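Local coordinates for uncharacterized protein (Legionella pneumophila subsp. pneumophila, PDB 5L0L) that is of unknown function but carries a HIT-related domain, the part crystallised here, within a longer protein predicted to span a membrane, at residues Ser25-Asn33 against Asp205-Asp213; Arg47-Tyr55 against Leu79-Tyr90. One frame throughout, in Å; residues are numbered along the deposited sequence.

Contact 1: residues Ser25-Asn33 against Asp205-Asp213; sequences SIAVITVRN and DTLKVTIHD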
loop_
_atom_site.group_PDB
_atom_site.type_symbol
_atom_site.label_atom_id
_atom_site.label_comp_id
_atom_site.label_asym_id
_atom_site.label_seq_id
_atom_site.Cartn_x
_atom_site.Cartn_y
_atom_site.Cartn_z
ATOM N N SER A 25 18.468 3.889 -9.666
ATOM C CA SER A 25 18.223 2.504 -9.299
ATOM C C SER A 25 19.003 2.066 -8.037
ATOM O O SER A 25 20.230 2.273 -7.933
ATOM C CB SER A 25 18.514 1.587 -10.501
ATOM O OG SER A 25 18.236 0.248 -10.135
ATOM N N ILE A 26 18.285 1.440 -7.114
ATOM C CA ILE A 26 18.835 0.853 -5.910
ATOM C C ILE A 26 19.151 -0.629 -6.140
ATOM O O ILE A 26 20.255 -1.076 -5.820
ATOM C CB ILE A 26 17.882 1.005 -4.714
ATOM C CG1 ILE A 26 17.667 2.500 -4.406
ATOM C CG2 ILE A 26 18.373 0.225 -3.484
ATOM C CD1 ILE A 26 16.418 2.797 -3.582
ATOM N N ALA A 27 18.182 -1.379 -6.649
ATOM C CA ALA A 27 18.338 -2.858 -6.754
ATOM C C ALA A 27 17.339 -3.489 -7.678
ATOM O O ALA A 27 16.302 -2.900 -7.991
ATOM C CB ALA A 27 18.240 -3.521 -5.372
ATOM N N VAL A 28 17.655 -4.725 -8.094
ATOM C CA VAL A 28 16.686 -5.623 -8.673
ATOM C C VAL A 28 16.507 -6.799 -7.707
ATOM O O VAL A 28 17.480 -7.332 -7.153
ATOM C CB VAL A 28 17.097 -6.089 -10.090
ATOM C CG1 VAL A 28 16.177 -7.175 -10.611
ATOM C CG2 VAL A 28 17.092 -4.906 -11.065
ATOM N N ILE A 29 15.255 -7.196 -7.513
ATOM C CA ILE A 29 14.875 -8.226 -6.548
ATOM C C ILE A 29 14.009 -9.258 -7.274
ATOM O O ILE A 29 13.026 -8.888 -7.920
ATOM C CB ILE A 29 14.161 -7.617 -5.334
ATOM C CG1 ILE A 29 15.049 -6.461 -4.802
ATOM C CG2 ILE A 29 13.816 -8.713 -4.315
ATOM C CD1 ILE A 29 14.707 -5.778 -3.496
ATOM N N THR A 30 14.412 -10.536 -7.175
ATOM C CA THR A 30 13.709 -11.644 -7.832
ATOM C C THR A 30 13.008 -12.475 -6.772
ATOM O O THR A 30 13.610 -12.818 -5.750
ATOM C CB THR A 30 14.657 -12.525 -8.646
ATOM O OG1 THR A 30 15.231 -11.738 -9.690
ATOM C CG2 THR A 30 13.891 -13.707 -9.286
ATOM N N VAL A 31 11.727 -12.753 -7.011
ATOM C CA VAL A 31 10.869 -13.452 -6.076
ATOM C C VAL A 31 10.603 -14.878 -6.612
ATOM O O VAL A 31 10.156 -15.026 -7.755
ATOM C CB VAL A 31 9.513 -12.746 -5.907
ATOM C CG1 VAL A 31 8.613 -13.517 -4.949
ATOM C CG2 VAL A 31 9.727 -11.334 -5.374
ATOM N N ARG A 32 10.945 -15.883 -5.791
ATOM C CA ARG A 32 10.658 -17.315 -6.061
ATOM C C ARG A 32 11.260 -17.730 -7.382
ATOM O O ARG A 32 10.627 -18.434 -8.167
ATOM C CB ARG A 32 9.139 -17.587 -6.036
ATOM C CG ARG A 32 8.514 -17.415 -4.656
ATOM C CD ARG A 32 6.985 -17.280 -4.651
ATOM N NE ARG A 32 6.572 -17.054 -3.261
ATOM C CZ ARG A 32 6.201 -15.889 -2.703
ATOM N NH1 ARG A 32 6.039 -14.763 -3.414
ATOM N NH2 ARG A 32 5.913 -15.869 -1.394
ATOM N N ASN A 33 12.474 -17.239 -7.617
ATOM C CA ASN A 33 13.264 -17.470 -8.823
ATOM C C ASN A 33 12.585 -17.215 -10.179
ATOM O O ASN A 33 12.956 -17.809 -11.193
ATOM C CB ASN A 33 13.871 -18.896 -8.763
ATOM C CG ASN A 33 15.289 -18.936 -9.286
ATOM O OD1 ASN A 33 16.103 -18.036 -9.006
ATOM N ND2 ASN A 33 15.615 -19.986 -10.045
ATOM N N ASP A 205 15.154 -18.073 1.107
ATOM C CA ASP A 205 15.767 -18.066 -0.201
ATOM C C ASP A 205 14.829 -17.436 -1.231
ATOM O O ASP A 205 15.209 -17.347 -2.416
ATOM C CB ASP A 205 15.982 -19.548 -0.608
ATOM C CG ASP A 205 17.375 -19.842 -1.135
ATOM O OD1 ASP A 205 17.960 -19.005 -1.868
ATOM O OD2 ASP A 205 17.865 -20.955 -0.824
ATOM N N THR A 206 13.613 -17.040 -0.799
ATOM C CA THR A 206 12.533 -16.660 -1.714
ATOM C C THR A 206 12.771 -15.308 -2.381
ATOM O O THR A 206 12.252 -15.068 -3.458
ATOM C CB THR A 206 11.148 -16.656 -1.038
ATOM O OG1 THR A 206 11.089 -15.680 0.016
ATOM C CG2 THR A 206 10.817 -18.048 -0.474
ATOM N N LEU A 207 13.561 -14.440 -1.745
ATOM C CA LEU A 207 13.971 -13.166 -2.355
ATOM C C LEU A 207 15.471 -13.149 -2.605
ATOM O O LEU A 207 16.230 -13.385 -1.676
ATOM C CB LEU A 207 13.634 -11.998 -1.432
ATOM C CG LEU A 207 12.170 -11.781 -1.071
ATOM C CD1 LEU A 207 11.953 -10.466 -0.353
ATOM C CD2 LEU A 207 11.358 -11.796 -2.344
ATOM N N LYS A 208 15.873 -12.867 -3.837
ATOM C CA LYS A 208 17.276 -12.629 -4.183
ATOM C C LYS A 208 17.438 -11.174 -4.610
ATOM O O LYS A 208 16.776 -10.706 -5.543
ATOM C CB LYS A 208 17.727 -13.572 -5.287
ATOM C CG LYS A 208 17.916 -14.987 -4.732
ATOM C CD LYS A 208 18.041 -16.072 -5.801
ATOM C CE LYS A 208 18.166 -17.445 -5.142
ATOM N NZ LYS A 208 17.733 -18.565 -6.034
ATOM N N VAL A 209 18.336 -10.488 -3.924
ATOM C CA VAL A 209 18.557 -9.069 -4.098
ATOM C C VAL A 209 19.902 -8.859 -4.797
ATOM O O VAL A 209 20.909 -9.407 -4.348
ATOM C CB VAL A 209 18.617 -8.396 -2.715
ATOM C CG1 VAL A 209 18.914 -6.914 -2.850
ATOM C CG2 VAL A 209 17.342 -8.646 -1.932
ATOM N N THR A 210 19.907 -8.087 -5.885
ATOM C CA THR A 210 21.125 -7.630 -6.533
ATOM C C THR A 210 21.161 -6.082 -6.528
ATOM O O THR A 210 20.384 -5.428 -7.245
ATOM C CB THR A 210 21.206 -8.137 -7.989
ATOM O OG1 THR A 210 21.098 -9.561 -7.991
ATOM C CG2 THR A 210 22.539 -7.756 -8.643
ATOM N N ILE A 211 22.092 -5.515 -5.766
ATOM C CA ILE A 211 22.276 -4.064 -5.694
ATOM C C ILE A 211 22.765 -3.578 -7.050
ATOM O O ILE A 211 23.616 -4.217 -7.655
ATOM C CB ILE A 211 23.327 -3.666 -4.648
ATOM C CG1 ILE A 211 22.920 -4.103 -3.241
ATOM C CG2 ILE A 211 23.622 -2.160 -4.706
ATOM C CD1 ILE A 211 21.657 -3.506 -2.689
ATOM N N HIS A 212 22.228 -2.469 -7.533
ATOM C CA HIS A 212 22.641 -1.879 -8.802
ATOM C C HIS A 212 23.975 -1.135 -8.650
ATOM O O HIS A 212 24.055 -0.198 -7.888
ATOM C CB HIS A 212 21.591 -0.886 -9.291
ATOM C CG HIS A 212 21.944 -0.213 -10.583
ATOM N ND1 HIS A 212 21.684 -0.784 -11.807
ATOM C CD2 HIS A 212 22.512 0.986 -10.847
ATOM C CE1 HIS A 212 22.069 0.033 -12.772
ATOM N NE2 HIS A 212 22.590 1.111 -12.213
ATOM N N ASP A 213 25.014 -1.551 -9.372
ATOM C CA ASP A 213 26.271 -0.784 -9.399
ATOM C C ASP A 213 26.114 0.458 -10.283
ATOM O O ASP A 213 25.673 0.351 -11.427
ATOM C CB ASP A 213 27.443 -1.635 -9.922
ATOM C CG ASP A 213 27.803 -2.770 -8.980
ATOM O OD1 ASP A 213 27.377 -2.748 -7.808
ATOM O OD2 ASP A 213 28.521 -3.702 -9.409
HETATM O O HOH W 1 17.699 -10.127 -8.464
#
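Strands 25-31 and 207-211 run antiparallel, their short axes 4.7 Å apart, with Ala27 opposite Ile211, Ile29 opposite Val209 and Val31 opposite Leu207. This pairing adds an edge strand to the chain's six-stranded antiparallel sheet, consistent with a HIT-like fold. On its other side strand 25-31 has a classic beta bulge, where Ile26 and Ala27 both face Val39 of strand 35-41. Val28 pairs with Thr210 and Thr30 with Lys208 through two backbone hydrogen bonds each. Single bonds from His212 N to Ile26 O and from Arg32 N to Thr206 O extend the ladder at its ends.

The apolar face carries Ala27, Ile29, Val31, Leu207, Val209 and Ile211. Helix 73-92 covers Ile29, Val31 and Val209. Ile29 and Val209 leave the sheet together as a non-hydrogen-bonded pair, with Ile29 CD1 4.2 Å from Val209 CG2. In the next such pair the fit is tight, with Val31 CG2 only 3.5 Å from Leu207 CD2.

Val28, Thr30, Lys208 and Thr210 point to the other face. A water there donates to Lys208 O and, weakly, to Val28 O. It also hydrogen-bonds to Thr30 OG1, which has a second partner in His36. Lys208 NZ makes a weak 3.4 Å bond to Asn33 OD1.

At the far end a trans chi1 (179°) sets the His212 ring beside Ser25. Ser25 CB makes a CH-pi contact over one ring face, 4.1 Å from the centroid.

Contact 2: residues Arg47-Tyr55 against Leu79-Tyr90; sequences RGYRIIIRY and LNDVASLMTQVY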
loop_
_atom_site.group_PDB
_atom_site.type_symbol
_atom_site.label_atom_id
_atom_site.label_comp_id
_atom_site.label_asym_id
_atom_site.label_seq_id
_atom_site.Cartn_x
_atom_site.Cartn_y
_atom_site.Cartn_z
ATOM N N ARG A 47 10.808 14.000 -1.788
ATOM C CA ARG A 47 10.166 14.065 -0.472
ATOM C C ARG A 47 9.970 12.663 0.124
ATOM O O ARG A 47 9.550 11.722 -0.577
ATOM C CB ARG A 47 8.812 14.746 -0.534
ATOM C CG ARG A 47 8.877 16.197 -1.024
ATOM C CD ARG A 47 7.502 16.801 -1.155
ATOM N NE ARG A 47 6.698 15.999 -2.075
ATOM C CZ ARG A 47 5.393 15.760 -1.965
ATOM N NH1 ARG A 47 4.661 16.308 -1.006
ATOM N NH2 ARG A 47 4.813 14.990 -2.852
ATOM N N GLY A 48 10.260 12.544 1.414
ATOM C CA GLY A 48 10.124 11.293 2.136
ATOM C C GLY A 48 11.055 10.169 1.658
ATOM O O GLY A 48 10.824 9.008 1.988
ATOM N N TYR A 49 12.093 10.522 0.912
ATOM C CA TYR A 49 12.953 9.555 0.230
ATOM C C TYR A 49 12.113 8.536 -0.557
ATOM O O TYR A 49 12.345 7.340 -0.463
ATOM C CB TYR A 49 13.894 8.844 1.237
ATOM C CG TYR A 49 14.655 9.705 2.231
ATOM C CD1 TYR A 49 15.054 11.018 1.933
ATOM C CD2 TYR A 49 14.988 9.206 3.470
ATOM C CE1 TYR A 49 15.751 11.777 2.857
ATOM C CE2 TYR A 49 15.734 9.937 4.384
ATOM C CZ TYR A 49 16.106 11.220 4.090
ATOM O OH TYR A 49 16.783 11.960 5.000
ATOM N N ARG A 50 11.109 9.019 -1.309
ATOM C CA ARG A 50 10.209 8.128 -2.043
ATOM C C ARG A 50 10.965 7.134 -2.914
ATOM O O ARG A 50 11.898 7.541 -3.654
ATOM C CB ARG A 50 9.294 8.926 -2.962
ATOM C CG ARG A 50 8.067 9.504 -2.339
ATOM C CD ARG A 50 7.346 10.397 -3.355
ATOM N NE ARG A 50 6.639 9.619 -4.358
ATOM C CZ ARG A 50 5.682 10.107 -5.166
ATOM N NH1 ARG A 50 5.378 11.404 -5.176
ATOM N NH2 ARG A 50 5.045 9.279 -5.990
ATOM N N ILE A 51 10.538 5.871 -2.869
ATOM C CA ILE A 51 10.949 4.865 -3.844
ATOM C C ILE A 51 9.752 4.385 -4.660
ATOM O O ILE A 51 8.597 4.558 -4.261
ATOM C CB ILE A 51 11.643 3.652 -3.200
ATOM C CG1 ILE A 51 10.705 2.948 -2.229
ATOM C CG2 ILE A 51 12.971 4.081 -2.576
ATOM C CD1 ILE A 51 11.205 1.608 -1.738
ATOM N N ILE A 52 10.050 3.823 -5.820
ATOM C CA ILE A 52 9.063 3.095 -6.637
ATOM C C ILE A 52 9.541 1.646 -6.705
ATOM O O ILE A 52 10.713 1.378 -6.991
ATOM C CB ILE A 52 8.980 3.659 -8.050
ATOM C CG1 ILE A 52 8.643 5.159 -8.022
ATOM C CG2 ILE A 52 7.944 2.890 -8.892
ATOM C CD1 ILE A 52 8.890 5.866 -9.347
ATOM N N ILE A 53 8.637 0.724 -6.417
ATOM C CA ILE A 53 8.882 -0.691 -6.540
ATOM C C ILE A 53 8.018 -1.114 -7.707
ATOM O O ILE A 53 6.790 -0.888 -7.678
ATOM C CB ILE A 53 8.454 -1.450 -5.275
ATOM C CG1 ILE A 53 9.209 -0.893 -4.065
ATOM C CG2 ILE A 53 8.673 -2.965 -5.471
ATOM C CD1 ILE A 53 8.855 -1.562 -2.750
ATOM N N ARG A 54 8.662 -1.674 -8.740
ATOM C CA ARG A 54 8.011 -1.942 -10.003
ATOM C C ARG A 54 8.264 -3.365 -10.496
ATOM O O ARG A 54 9.382 -3.877 -10.423
ATOM C CB ARG A 54 8.450 -0.904 -11.046
ATOM C CG ARG A 54 8.000 -1.177 -12.481
ATOM C CD ARG A 54 9.037 -1.971 -13.215
ATOM N NE ARG A 54 8.739 -2.144 -14.649
ATOM C CZ ARG A 54 9.179 -1.353 -15.638
ATOM N NH1 ARG A 54 9.949 -0.284 -15.415
ATOM N NH2 ARG A 54 8.843 -1.652 -16.877
ATOM N N TYR A 55 7.207 -3.991 -10.997
ATOM C CA TYR A 55 7.315 -5.334 -11.557
ATOM C C TYR A 55 7.843 -5.195 -12.975
ATOM O O TYR A 55 7.210 -4.537 -13.804
ATOM C CB TYR A 55 5.923 -5.967 -11.581
ATOM C CG TYR A 55 5.833 -7.300 -12.280
ATOM C CD1 TYR A 55 6.737 -8.316 -12.007
ATOM C CD2 TYR A 55 4.788 -7.557 -13.176
ATOM C CE1 TYR A 55 6.633 -9.560 -12.659
ATOM C CE2 TYR A 55 4.672 -8.797 -13.811
ATOM C CZ TYR A 55 5.615 -9.779 -13.559
ATOM O OH TYR A 55 5.491 -11.034 -14.184
ATOM N N LEU A 79 5.204 -8.357 -5.647
ATOM C CA LEU A 79 5.334 -6.895 -5.407
ATOM C C LEU A 79 5.241 -6.620 -3.920
ATOM O O LEU A 79 6.054 -5.896 -3.345
ATOM C CB LEU A 79 4.254 -6.115 -6.159
ATOM C CG LEU A 79 4.451 -4.595 -6.157
ATOM C CD1 LEU A 79 5.543 -4.209 -7.126
ATOM C CD2 LEU A 79 3.201 -3.835 -6.512
ATOM N N ASN A 80 4.224 -7.186 -3.295
ATOM C CA ASN A 80 3.988 -6.974 -1.876
ATOM C C ASN A 80 5.066 -7.575 -0.982
ATOM O O ASN A 80 5.336 -7.044 0.080
ATOM C CB ASN A 80 2.593 -7.488 -1.498
ATOM C CG ASN A 80 1.488 -6.598 -2.045
ATOM O OD1 ASN A 80 1.731 -5.685 -2.830
ATOM N ND2 ASN A 80 0.278 -6.811 -1.592
ATOM N N ASP A 81 5.668 -8.691 -1.404
ATOM C CA ASP A 81 6.821 -9.245 -0.668
ATOM C C ASP A 81 8.027 -8.293 -0.742
ATOM O O ASP A 81 8.715 -8.068 0.260
ATOM C CB ASP A 81 7.234 -10.614 -1.233
ATOM C CG ASP A 81 6.298 -11.746 -0.835
ATOM O OD1 ASP A 81 5.429 -11.603 0.065
ATOM O OD2 ASP A 81 6.457 -12.857 -1.440
ATOM N N VAL A 82 8.316 -7.788 -1.939
ATOM C CA VAL A 82 9.415 -6.831 -2.107
ATOM C C VAL A 82 9.138 -5.563 -1.270
ATOM O O VAL A 82 10.055 -5.012 -0.606
ATOM C CB VAL A 82 9.648 -6.483 -3.581
ATOM C CG1 VAL A 82 10.721 -5.401 -3.714
ATOM C CG2 VAL A 82 10.085 -7.723 -4.355
ATOM N N ALA A 83 7.872 -5.113 -1.260
ATOM C CA ALA A 83 7.472 -4.032 -0.357
ATOM C C ALA A 83 7.761 -4.361 1.116
ATOM O O ALA A 83 8.342 -3.544 1.833
ATOM C CB ALA A 83 6.014 -3.619 -0.590
ATOM N N SER A 84 7.401 -5.561 1.567
ATOM C CA SER A 84 7.667 -5.970 2.955
ATOM C C SER A 84 9.153 -5.874 3.294
ATOM O O SER A 84 9.515 -5.369 4.369
ATOM C CB SER A 84 7.167 -7.393 3.195
ATOM O OG SER A 84 5.759 -7.450 3.004
ATOM N N LEU A 85 10.000 -6.325 2.374
ATOM C CA LEU A 85 11.469 -6.209 2.522
ATOM C C LEU A 85 11.884 -4.731 2.661
ATOM O O LEU A 85 12.567 -4.352 3.602
ATOM C CB LEU A 85 12.184 -6.838 1.314
ATOM C CG LEU A 85 13.688 -6.567 1.179
ATOM C CD1 LEU A 85 14.409 -7.050 2.403
ATOM C CD2 LEU A 85 14.266 -7.217 -0.081
HETATM N N MSE A 86 11.436 -3.900 1.718
HETATM C CA MSE A 86 11.853 -2.499 1.711
HETATM C C MSE A 86 11.384 -1.728 2.910
HETATM O O MSE A 86 12.043 -0.764 3.297
HETATM C CB MSE A 86 11.480 -1.758 0.425
HETATM C CG MSE A 86 12.136 -2.312 -0.824
HETATM SE SE MSE A 86 14.104 -2.391 -0.706
HETATM C CE MSE A 86 14.437 -0.523 -0.282
ATOM N N THR A 87 10.248 -2.102 3.524
ATOM C CA THR A 87 9.851 -1.421 4.760
ATOM C C THR A 87 10.954 -1.411 5.846
ATOM O O THR A 87 11.057 -0.451 6.618
ATOM C CB THR A 87 8.581 -1.990 5.420
ATOM O OG1 THR A 87 8.825 -3.332 5.876
ATOM C CG2 THR A 87 7.363 -1.934 4.457
ATOM N N GLN A 88 11.789 -2.457 5.863
ATOM C CA GLN A 88 12.840 -2.563 6.866
ATOM C C GLN A 88 13.969 -1.556 6.668
ATOM O O GLN A 88 14.613 -1.165 7.649
ATOM C CB GLN A 88 13.352 -4.004 6.958
ATOM C CG GLN A 88 12.216 -5.004 7.281
ATOM C CD GLN A 88 11.426 -4.623 8.515
ATOM O OE1 GLN A 88 11.944 -4.683 9.644
ATOM N NE2 GLN A 88 10.181 -4.174 8.321
ATOM N N VAL A 89 14.194 -1.115 5.433
ATOM C CA VAL A 89 15.166 -0.063 5.188
ATOM C C VAL A 89 14.680 1.261 5.817
ATOM O O VAL A 89 15.438 1.935 6.503
ATOM C CB VAL A 89 15.469 0.100 3.700
ATOM C CG1 VAL A 89 16.320 1.321 3.475
ATOM C CG2 VAL A 89 16.128 -1.161 3.164
ATOM N N TYR A 90 13.397 1.618 5.616
ATOM C CA TYR A 90 12.849 2.810 6.247
ATOM C C TYR A 90 12.923 2.719 7.777
ATOM O O TYR A 90 13.304 3.680 8.460
ATOM C CB TYR A 90 11.409 3.078 5.768
ATOM C CG TYR A 90 11.389 3.558 4.353
ATOM C CD1 TYR A 90 11.544 4.915 4.060
ATOM C CD2 TYR A 90 11.316 2.662 3.306
ATOM C CE1 TYR A 90 11.550 5.366 2.764
ATOM C CE2 TYR A 90 11.351 3.088 2.002
ATOM C CZ TYR A 90 11.464 4.436 1.723
ATOM O OH TYR A 90 11.494 4.853 0.414
#
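Ile53 and Ile51 point from strand 51-55 toward helix 79-90 and make the apolar centre of this buried contact. The two branches of Ile53 serve different parts of the helix. Its CG2 meets Val82 CG1 at 3.6 Å and also touches Leu79 CD1. Ile53 and Val82 meet flank to flank, each reaching past the other toward the opposite backbone. The other branch reaches further along the helix: Ile53 CD1 lies 3.7 Å from Ala83 CA, and it also packs on CG of Met86, a selenomethionine. The small side chain of Ala83 lets this methyl come close to the helix backbone.

Leu79 arrives across Ile53, and its CD1 also touches the backbone, 3.6 Å from Ile53 O. Toward the other end, Ile51 CD1 packs on Met86 CB at 4.0 Å. Ile51 CG1 stands between the backbone N and the carbonyl carbon (chi1 61°). This places CG1 and CG2 beside the Tyr90 hydroxyl, with each carbon 3.4 Å from OH. Ile51 CD1 lies at the edge of the Tyr90 ring, near CE2.

The polar edge is formed by Tyr90. Its OH donates a 2.8 Å hydrogen bond to Tyr49 O, giving this buried hydroxyl a partner. Tyr49 O lies at the ring edge, in the ring plane, while the hydroxyl is tilted 30° from the carbonyl plane. Gly48 O also lies at this edge, 3.8 Å from Tyr90 CE1. Met131 of the adjacent strand 128-134 touches both Ile51 and Tyr90.

Strand and helix run roughly antiparallel, at 151° between their short axes, which approach to 8.9 Å. A helix packed on one face of an antiparallel sheet is an alpha+beta arrangement, consistent with the HIT-like fold.

From the N terminus, the chain enters the six-stranded sheet with strand 25-31, turns back through strand 35-41 and continues into strand 51-58. Helix 73-92 then folds over that strand, and contact 2 closes this short loop. Contact 1 closes a much longer one, when strand 207-211 returns after helices 176-194 and 197-203 to pair with strand 25-31. Contact 2 is therefore nested inside contact 1. Their centres are about 12 Å apart. They meet where Ile29 packs on Leu85, Val31 on Val82 and Ile26 on Ile51, and where Arg32 forms a salt bridge with Asp81. Both contacts also reach the second subunit.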